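Trypsin-resistant surface T6 protein (Streptococcus pyogenes serotype M6, PDB 4P0D) probably forms the shaft of the pilus on the streptococcal surface, as the backbone pilin of three domains that is also the T6 antigen. Local coordinates at residues Asp6-Lys11 with Leu114-Asn119; Asp36-Phe41 with Arg91-Tyr96; Ala269-Glu274 with Thr318-Phe323. The protein carries 1 engineered substitution. All coordinates share one frame; numbering follows the deposited sequence.

Interaction 1 (Asp6-Lys11 with Leu114-Asn119)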
loop_
_atom_site.group_PDB
_atom_site.type_symbol
_atom_site.label_atom_id
_atom_site.label_comp_id
_atom_site.label_asym_id
_atom_site.label_seq_id
_atom_site.Cartn_x
_atom_site.Cartn_y
_atom_site.Cartn_z
ATOM N N ASP A 6 -36.765 38.618 4.644
ATOM C CA ASP A 6 -37.390 37.389 4.163
ATOM C C ASP A 6 -36.402 36.236 4.274
ATOM O O ASP A 6 -35.254 36.385 3.886
ATOM C CB ASP A 6 -37.805 37.512 2.699
ATOM C CG ASP A 6 -39.001 38.390 2.501
ATOM O OD1 ASP A 6 -39.708 38.716 3.500
ATOM O OD2 ASP A 6 -39.226 38.746 1.321
ATOM N N THR A 7 -36.866 35.114 4.815
ATOM C CA THR A 7 -36.082 33.894 4.961
ATOM C C THR A 7 -36.514 32.825 3.933
ATOM O O THR A 7 -37.656 32.809 3.482
ATOM C CB THR A 7 -36.191 33.311 6.388
ATOM O OG1 THR A 7 -35.131 32.382 6.609
ATOM C CG2 THR A 7 -37.528 32.595 6.630
ATOM N N ALA A 8 -35.566 31.978 3.538
ATOM C CA ALA A 8 -35.851 30.773 2.759
ATOM C C ALA A 8 -34.766 29.744 3.053
ATOM O O ALA A 8 -33.641 30.108 3.382
ATOM C CB ALA A 8 -35.918 31.079 1.273
ATOM N N GLN A 9 -35.101 28.464 2.930
ATOM C CA GLN A 9 -34.173 27.401 3.297
ATOM C C GLN A 9 -33.295 26.992 2.114
ATOM O O GLN A 9 -33.788 26.666 1.032
ATOM C CB GLN A 9 -34.934 26.179 3.818
ATOM N N LEU A 10 -31.991 27.001 2.347
ATOM C CA LEU A 10 -31.030 26.444 1.414
ATOM C C LEU A 10 -30.605 25.080 1.964
ATOM O O LEU A 10 -30.142 24.972 3.097
ATOM C CB LEU A 10 -29.825 27.381 1.256
ATOM C CG LEU A 10 -30.183 28.782 0.775
ATOM C CD1 LEU A 10 -28.928 29.637 0.653
ATOM C CD2 LEU A 10 -30.944 28.723 -0.543
ATOM N N LYS A 11 -30.782 24.048 1.155
ATOM C CA LYS A 11 -30.673 22.682 1.625
ATOM C C LYS A 11 -29.753 21.846 0.741
ATOM O O LYS A 11 -29.765 21.947 -0.485
ATOM C CB LYS A 11 -32.067 22.070 1.694
ATOM C CG LYS A 11 -32.111 20.603 2.094
ATOM C CD LYS A 11 -33.554 20.160 2.276
ATOM C CE LYS A 11 -33.665 18.685 2.613
ATOM N NZ LYS A 11 -35.019 18.404 3.171
ATOM N N LEU A 114 -25.741 27.673 -4.273
ATOM C CA LEU A 114 -27.073 27.805 -3.720
ATOM C C LEU A 114 -27.493 29.267 -3.711
ATOM O O LEU A 114 -26.685 30.161 -3.444
ATOM C CB LEU A 114 -27.132 27.260 -2.296
ATOM C CG LEU A 114 -26.894 25.750 -2.169
ATOM C CD1 LEU A 114 -26.586 25.390 -0.726
ATOM C CD2 LEU A 114 -28.073 24.925 -2.666
ATOM N N ALA A 115 -28.764 29.503 -3.969
ATOM C CA ALA A 115 -29.282 30.872 -3.981
ATOM C C ALA A 115 -30.700 30.911 -3.440
ATOM O O ALA A 115 -31.479 30.009 -3.729
ATOM C CB ALA A 115 -29.251 31.425 -5.398
ATOM N N ALA A 116 -31.019 31.938 -2.638
ATOM C CA ALA A 116 -32.411 32.268 -2.326
ATOM C C ALA A 116 -32.843 33.393 -3.260
ATOM O O ALA A 116 -32.161 34.428 -3.361
ATOM C CB ALA A 116 -32.575 32.666 -0.878
ATOM N N SER A 117 -33.962 33.177 -3.954
ATOM C CA SER A 117 -34.376 34.041 -5.079
ATOM C C SER A 117 -35.877 34.293 -5.157
ATOM O O SER A 117 -36.672 33.401 -4.883
ATOM C CB SER A 117 -33.942 33.397 -6.397
ATOM O OG SER A 117 -34.384 34.184 -7.491
ATOM N N TYR A 118 -36.252 35.506 -5.567
ATOM C CA TYR A 118 -37.648 35.855 -5.791
ATOM C C TYR A 118 -38.133 35.442 -7.172
ATOM O O TYR A 118 -39.312 35.594 -7.465
ATOM C CB TYR A 118 -37.872 37.370 -5.621
ATOM C CG TYR A 118 -37.644 37.854 -4.221
ATOM C CD1 TYR A 118 -38.523 37.510 -3.195
ATOM C CD2 TYR A 118 -36.569 38.665 -3.915
ATOM C CE1 TYR A 118 -38.329 37.953 -1.897
ATOM C CE2 TYR A 118 -36.360 39.110 -2.621
ATOM C CZ TYR A 118 -37.250 38.736 -1.608
ATOM O OH TYR A 118 -37.045 39.154 -0.316
ATOM N N ASN A 119 -37.244 34.925 -8.020
ATOM C CA ASN A 119 -37.588 34.610 -9.406
ATOM C C ASN A 119 -37.592 33.126 -9.721
ATOM O O ASN A 119 -37.383 32.737 -10.874
ATOM C CB ASN A 119 -36.605 35.319 -10.352
ATOM C CG ASN A 119 -37.184 35.557 -11.736
ATOM O OD1 ASN A 119 -38.400 35.516 -11.941
ATOM N ND2 ASN A 119 -36.311 35.826 -12.696
#
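Leu10 and Leu114 meet in the interior of the N-terminal Ig-like domain of the pilin. Their strands, 7-11 and 114-116, run antiparallel, and their axes come within 7.4 Å. They are not hydrogen-bonded to each other: strand 7-13 pairs with strands 86-91 and 139-155, and strand 108-116 pairs with strands 94-101 and 139-155. Side chains make most of the contact, in part against the backbone. The two leucines lie alongside each other, pointing opposite ways, and Leu10 CD1 lies 4.2 Å from Leu114 CB. The other branch of Leu10 reaches the backbone, with CD2 3.5 Å from Ala115 O. The same methyl is 4.3 Å from Ala116 CB. Two residues before Leu10, the small side chains of Ala8 and Ala116 face each other, CB to CB at 4.3 Å. Beyond Ala8 and Ala116, Tyr118 reaches across to Asp6. Its CG stands anti to its carbonyl carbon (chi1 -66°), and the ring projects to the other segment. Tyr118 OH donates to Asp6 OD2 at 2.8 Å. The carboxylate oxygen sits at the ring edge, near the ring plane, and the carboxylate and ring planes are 71° apart. OD2 is met on its anti side, with the hydroxyl 29° out of the carboxylate plane. Ser3 N also bonds to this oxygen, and Tyr31 OH bonds to Tyr118 OH. Ser117 OG accepts from Asn119 N at 3.0 Å, an ST turn with Tyr118 at its centre. The polar pair thus closes the end of a row of aliphatic groups, and the two donors on OD2 probably favour a charged carboxylate.

Interaction 2 (Asp36-Phe41 with Arg91-Tyr96)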
loop_
_atom_site.group_PDB
_atom_site.type_symbol
_atom_site.label_atom_id
_atom_site.label_comp_id
_atom_site.label_asym_id
_atom_site.label_seq_id
_atom_site.Cartn_x
_atom_site.Cartn_y
_atom_site.Cartn_z
ATOM N N ASP A 36 -38.461 47.370 0.768
ATOM C CA ASP A 36 -39.743 46.808 0.349
ATOM C C ASP A 36 -39.750 46.408 -1.128
ATOM O O ASP A 36 -40.751 45.897 -1.632
ATOM C CB ASP A 36 -40.859 47.826 0.613
ATOM C CG ASP A 36 -40.898 48.935 -0.438
ATOM O OD1 ASP A 36 -39.847 49.537 -0.714
ATOM O OD2 ASP A 36 -41.975 49.182 -1.014
ATOM N N SER A 37 -38.629 46.634 -1.809
ATOM C CA SER A 37 -38.478 46.279 -3.208
ATOM C C SER A 37 -37.101 45.651 -3.456
ATOM O O SER A 37 -36.093 46.143 -2.954
ATOM C CB SER A 37 -38.637 47.543 -4.070
ATOM O OG SER A 37 -38.750 47.218 -5.442
ATOM N N PHE A 38 -37.067 44.566 -4.224
ATOM C CA PHE A 38 -35.823 43.887 -4.595
ATOM C C PHE A 38 -35.285 44.422 -5.918
ATOM O O PHE A 38 -35.980 44.404 -6.939
ATOM C CB PHE A 38 -36.049 42.376 -4.750
ATOM C CG PHE A 38 -34.825 41.629 -5.220
ATOM C CD1 PHE A 38 -33.741 41.450 -4.373
ATOM C CD2 PHE A 38 -34.752 41.118 -6.513
ATOM C CE1 PHE A 38 -32.607 40.770 -4.799
ATOM C CE2 PHE A 38 -33.621 40.433 -6.945
ATOM C CZ PHE A 38 -32.546 40.257 -6.080
ATOM N N ILE A 39 -34.022 44.831 -5.911
ATOM C CA ILE A 39 -33.393 45.434 -7.084
ATOM C C ILE A 39 -32.614 44.381 -7.893
ATOM O O ILE A 39 -33.011 44.016 -9.006
ATOM C CB ILE A 39 -32.468 46.604 -6.649
ATOM C CG1 ILE A 39 -33.213 47.541 -5.676
ATOM C CG2 ILE A 39 -31.943 47.377 -7.858
ATOM C CD1 ILE A 39 -32.501 48.857 -5.406
ATOM N N ASN A 40 -31.514 43.889 -7.320
ATOM C CA ASN A 40 -30.614 42.970 -8.017
ATOM C C ASN A 40 -29.657 42.307 -7.031
ATOM O O ASN A 40 -29.717 42.555 -5.821
ATOM C CB ASN A 40 -29.815 43.727 -9.099
ATOM C CG ASN A 40 -28.843 44.742 -8.509
ATOM O OD1 ASN A 40 -28.891 45.047 -7.325
ATOM N ND2 ASN A 40 -27.947 45.269 -9.346
ATOM N N PHE A 41 -28.762 41.476 -7.560
ATOM C CA PHE A 41 -27.661 40.928 -6.772
ATOM C C PHE A 41 -26.386 41.706 -6.967
ATOM O O PHE A 41 -26.019 41.983 -8.095
ATOM C CB PHE A 41 -27.399 39.495 -7.188
ATOM C CG PHE A 41 -28.459 38.562 -6.748
ATOM C CD1 PHE A 41 -28.633 38.298 -5.398
ATOM C CD2 PHE A 41 -29.285 37.952 -7.665
ATOM C CE1 PHE A 41 -29.629 37.432 -4.978
ATOM C CE2 PHE A 41 -30.277 37.086 -7.250
ATOM C CZ PHE A 41 -30.447 36.828 -5.903
ATOM N N ARG A 91 -31.033 34.853 5.033
ATOM C CA ARG A 91 -31.723 36.116 5.313
ATOM C C ARG A 91 -31.698 36.996 4.064
ATOM O O ARG A 91 -30.690 37.626 3.763
ATOM C CB ARG A 91 -31.066 36.850 6.469
ATOM C CG ARG A 91 -31.785 38.153 6.804
ATOM C CD ARG A 91 -30.957 39.068 7.689
ATOM N NE ARG A 91 -31.134 38.694 9.083
ATOM N N GLY A 92 -32.808 37.016 3.340
ATOM C CA GLY A 92 -32.942 37.806 2.126
ATOM C C GLY A 92 -32.333 37.094 0.943
ATOM O O GLY A 92 -31.569 36.148 1.111
ATOM N N ALA A 93 -32.674 37.553 -0.251
ATOM C CA ALA A 93 -32.144 36.984 -1.469
ATOM C C ALA A 93 -30.629 37.101 -1.408
ATOM O O ALA A 93 -30.092 38.124 -0.981
ATOM C CB ALA A 93 -32.695 37.693 -2.700
ATOM N N SER A 94 -29.962 36.008 -1.761
ATOM C CA SER A 94 -28.524 35.879 -1.618
ATOM C C SER A 94 -28.045 34.639 -2.348
ATOM O O SER A 94 -28.830 33.729 -2.629
ATOM C CB SER A 94 -28.131 35.829 -0.145
ATOM O OG SER A 94 -29.068 35.070 0.592
ATOM N N VAL A 95 -26.748 34.631 -2.657
ATOM C CA VAL A 95 -26.124 33.586 -3.473
ATOM C C VAL A 95 -24.903 33.088 -2.722
ATOM O O VAL A 95 -24.112 33.891 -2.237
ATOM C CB VAL A 95 -25.694 34.154 -4.839
ATOM C CG1 VAL A 95 -25.307 33.036 -5.799
ATOM C CG2 VAL A 95 -26.813 35.003 -5.429
ATOM N N TYR A 96 -24.764 31.770 -2.626
ATOM C CA TYR A 96 -23.689 31.127 -1.867
ATOM C C TYR A 96 -22.965 30.035 -2.660
ATOM O O TYR A 96 -23.533 29.382 -3.513
ATOM C CB TYR A 96 -24.244 30.460 -0.590
ATOM C CG TYR A 96 -24.868 31.394 0.418
ATOM C CD1 TYR A 96 -26.185 31.815 0.281
ATOM C CD2 TYR A 96 -24.138 31.852 1.517
ATOM C CE1 TYR A 96 -26.754 32.670 1.199
ATOM C CE2 TYR A 96 -24.706 32.705 2.445
ATOM C CZ TYR A 96 -26.014 33.105 2.275
ATOM O OH TYR A 96 -26.578 33.951 3.186
#
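Phe41 lays one face of its ring against Val95. The CG2 methyl is 3.9 Å from the ring centroid and 18° off the ring normal, a CH-pi contact. Both residues belong to the Ig-like domain at the N-terminal end of the pilin. Strands 38-43 and 94-101 both pair with strand 20-31, so they run the same way, and the touching parts run nearly parallel. No hydrogen bond joins the two segments. The methyl of Val95 stands over the ring but is offset toward its rim, nearest CE1. With CG1 anti to the backbone N (chi1 -168°), CG2 is the branch that meets the ring. The edge of the Phe41 ring faces the backbone. CE1 is 3.5 Å from Ser94 N and 3.7 Å from Ala93 C, both close to the ring plane. The opposite face is covered by a neighbour in its own strand, as Phe38 CZ lies over the ring centre. Phe38 also reaches the other segment, with CE1 3.7 Å from Ala93 CB. That methyl therefore touches both aromatic side chains, as Phe41 CE1 lies 3.8 Å from Ala93 CB. Between the two phenylalanines, Ile39 and Asn40 form a classic beta bulge opposite Val30. Beyond the segments, the Phe38 ring meets that of Tyr118, and Thr126 touches both phenylalanines. The turn into strand 94-101 is tied by Ser94, whose OG donates to Gly92 O at 2.8 Å, tilted 27° from the carbonyl plane.

Interaction 3 (Ala269-Glu274 with Thr318-Phe323). Engineered in segment 269-274: Gly273 (natural residue Glu).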
loop_
_atom_site.group_PDB
_atom_site.type_symbol
_atom_site.label_atom_id
_atom_site.label_comp_id
_atom_site.label_asym_id
_atom_site.label_seq_id
_atom_site.Cartn_x
_atom_site.Cartn_y
_atom_site.Cartn_z
ATOM N N ALA A 269 14.310 -11.297 6.074
ATOM C CA ALA A 269 12.897 -11.569 6.178
ATOM C C ALA A 269 12.588 -12.019 7.596
ATOM O O ALA A 269 13.258 -12.896 8.159
ATOM C CB ALA A 269 12.458 -12.618 5.179
ATOM N N ILE A 270 11.563 -11.408 8.159
ATOM C CA ILE A 270 11.109 -11.729 9.513
ATOM C C ILE A 270 10.378 -13.064 9.540
ATOM O O ILE A 270 9.544 -13.328 8.669
ATOM C CB ILE A 270 10.173 -10.620 10.024
ATOM C CG1 ILE A 270 10.939 -9.285 10.148
ATOM C CG2 ILE A 270 9.470 -11.035 11.317
ATOM C CD1 ILE A 270 12.166 -9.301 11.045
ATOM N N VAL A 271 10.665 -13.893 10.554
ATOM C CA VAL A 271 9.919 -15.134 10.760
ATOM C C VAL A 271 8.804 -14.933 11.804
ATOM O O VAL A 271 8.985 -14.197 12.771
ATOM C CB VAL A 271 10.825 -16.341 11.169
ATOM C CG1 VAL A 271 12.045 -16.469 10.267
ATOM C CG2 VAL A 271 11.241 -16.268 12.627
ATOM N N GLY A 272 7.667 -15.587 11.596
ATOM C CA GLY A 272 6.553 -15.550 12.535
ATOM C C GLY A 272 5.766 -14.243 12.540
ATOM O O GLY A 272 5.845 -13.460 11.610
ATOM N N GLY A 273 5.087 -14.001 13.657
ATOM C CA GLY A 273 4.002 -13.021 13.813
ATOM C C GLY A 273 4.045 -11.667 13.137
ATOM O O GLY A 273 3.055 -11.250 12.539
ATOM N N GLU A 274 5.152 -10.959 13.275
ATOM C CA GLU A 274 5.304 -9.655 12.662
ATOM C C GLU A 274 5.144 -9.716 11.129
ATOM O O GLU A 274 4.627 -8.786 10.511
ATOM C CB GLU A 274 6.679 -9.065 13.020
ATOM N N THR A 318 7.084 -15.950 6.899
ATOM C CA THR A 318 8.041 -17.045 6.730
ATOM C C THR A 318 8.210 -17.734 8.074
ATOM O O THR A 318 7.946 -17.137 9.127
ATOM C CB THR A 318 9.440 -16.564 6.266
ATOM O OG1 THR A 318 10.117 -15.905 7.348
ATOM C CG2 THR A 318 9.348 -15.597 5.127
ATOM N N TYR A 319 8.693 -18.976 8.020
ATOM C CA TYR A 319 9.017 -19.755 9.208
ATOM C C TYR A 319 10.440 -20.278 9.086
ATOM O O TYR A 319 11.066 -20.198 8.022
ATOM C CB TYR A 319 8.073 -20.958 9.326
ATOM C CG TYR A 319 6.608 -20.591 9.144
ATOM C CD1 TYR A 319 5.953 -19.791 10.077
ATOM C CD2 TYR A 319 5.901 -21.013 8.019
ATOM C CE1 TYR A 319 4.625 -19.432 9.912
ATOM C CE2 TYR A 319 4.562 -20.664 7.846
ATOM C CZ TYR A 319 3.929 -19.869 8.791
ATOM O OH TYR A 319 2.599 -19.509 8.612
ATOM N N GLN A 320 10.935 -20.851 10.175
ATOM C CA GLN A 320 12.235 -21.489 10.148
ATOM C C GLN A 320 12.165 -22.834 10.831
ATOM O O GLN A 320 11.368 -23.033 11.752
ATOM C CB GLN A 320 13.302 -20.586 10.752
ATOM C CG GLN A 320 13.040 -20.145 12.176
ATOM C CD GLN A 320 13.974 -19.037 12.625
ATOM O OE1 GLN A 320 14.591 -18.346 11.810
ATOM N NE2 GLN A 320 14.066 -18.851 13.927
ATOM N N ILE A 321 12.971 -23.760 10.333
ATOM C CA ILE A 321 13.013 -25.114 10.843
ATOM C C ILE A 321 14.196 -25.268 11.793
ATOM O O ILE A 321 15.301 -24.849 11.485
ATOM C CB ILE A 321 13.125 -26.135 9.700
ATOM C CG1 ILE A 321 11.943 -25.966 8.738
ATOM C CG2 ILE A 321 13.152 -27.564 10.248
ATOM C CD1 ILE A 321 12.039 -26.810 7.500
ATOM N N ALA A 322 13.938 -25.918 12.923
ATOM C CA ALA A 322 14.941 -26.158 13.950
ATOM C C ALA A 322 14.842 -27.606 14.416
ATOM O O ALA A 322 13.782 -28.228 14.335
ATOM C CB ALA A 322 14.732 -25.204 15.123
ATOM N N PHE A 323 15.954 -28.146 14.880
ATOM C CA PHE A 323 15.976 -29.497 15.426
ATOM C C PHE A 323 17.158 -29.633 16.384
ATOM O O PHE A 323 18.039 -28.778 16.430
ATOM C CB PHE A 323 16.086 -30.529 14.303
ATOM C CG PHE A 323 17.342 -30.397 13.467
ATOM C CD1 PHE A 323 18.523 -30.996 13.873
ATOM C CD2 PHE A 323 17.334 -29.679 12.273
ATOM C CE1 PHE A 323 19.669 -30.889 13.119
ATOM C CE2 PHE A 323 18.477 -29.577 11.500
ATOM C CZ PHE A 323 19.651 -30.176 11.926
HETATM O O HOH W 1 6.838 -13.941 9.035
#
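Val271 lies against Thr318 and Gln320, and its atoms meet different partners in turn. CB is 3.6 Å from Thr318 O. CG1 stands anti to the carbonyl carbon (chi1 -48°) and comes between two oxygens: Thr318 OG1 and Gln320 OE1. CG2 rests beside the same amide, 3.9 Å from Gln320 CD. The valine and glutamine side chains cross at about a right angle. The far end of the glutamine is held by Thr470, whose OG1 bonds to Gln320 NE2. Segment 269-274 is a loop of the middle, Cna-B-like domain, between strands 258-265 and 276-285. Segment 318-323 leads into strand 320-327 of the prealbumin-like domain, so the contact sits at the junction of the two domains. The backbone carries most of the polar chemistry here. Gly272 N donates to Thr318 O at 2.9 Å, nearly straight on to the carbonyl. Gly272 has a positive phi of 74°, a backbone shape that favours glycine. The next residue, Gly273, is engineered. Thr318 OG1 donates back to Ile270 O at 3.0 Å. It approaches from above that carbonyl plane, 48° out of it. Val271 CA adds a weaker C-H contact to Thr318 O. The threonine methyl turns to Ala269, with CG2 4.3 Å from Ala269 CB. A water joins the two segments as well. It accepts from Thr318 N at 2.9 Å and is placed to donate to Ile270 O and Gly272 O, both 2.8 Å away, though other acceptors compete for its protons.

How the interactions relate
Interactions 1 and 2 belong to the same Ig-like domain, with centres about 9 Å apart. Interaction 2 is nested along the chain within interaction 1. Strands 94-101 and 108-116 are neighbours in the same sheet, and the backbone of Asp6 bonds to Gly92. Both contacts are buried and mainly apolar, but aliphatic groups with one polar pair make up the first, and aromatic rings the second. Interaction 3 is about 67 and 73 Å from them, centre to centre. It is only partly buried and joins a loop of the Cna-B-like domain to the chain entering the prealbumin-like domain. Its chemistry is different too: backbone groups, a threonine hydroxyl and a water carry it, with Val271 packed beside them.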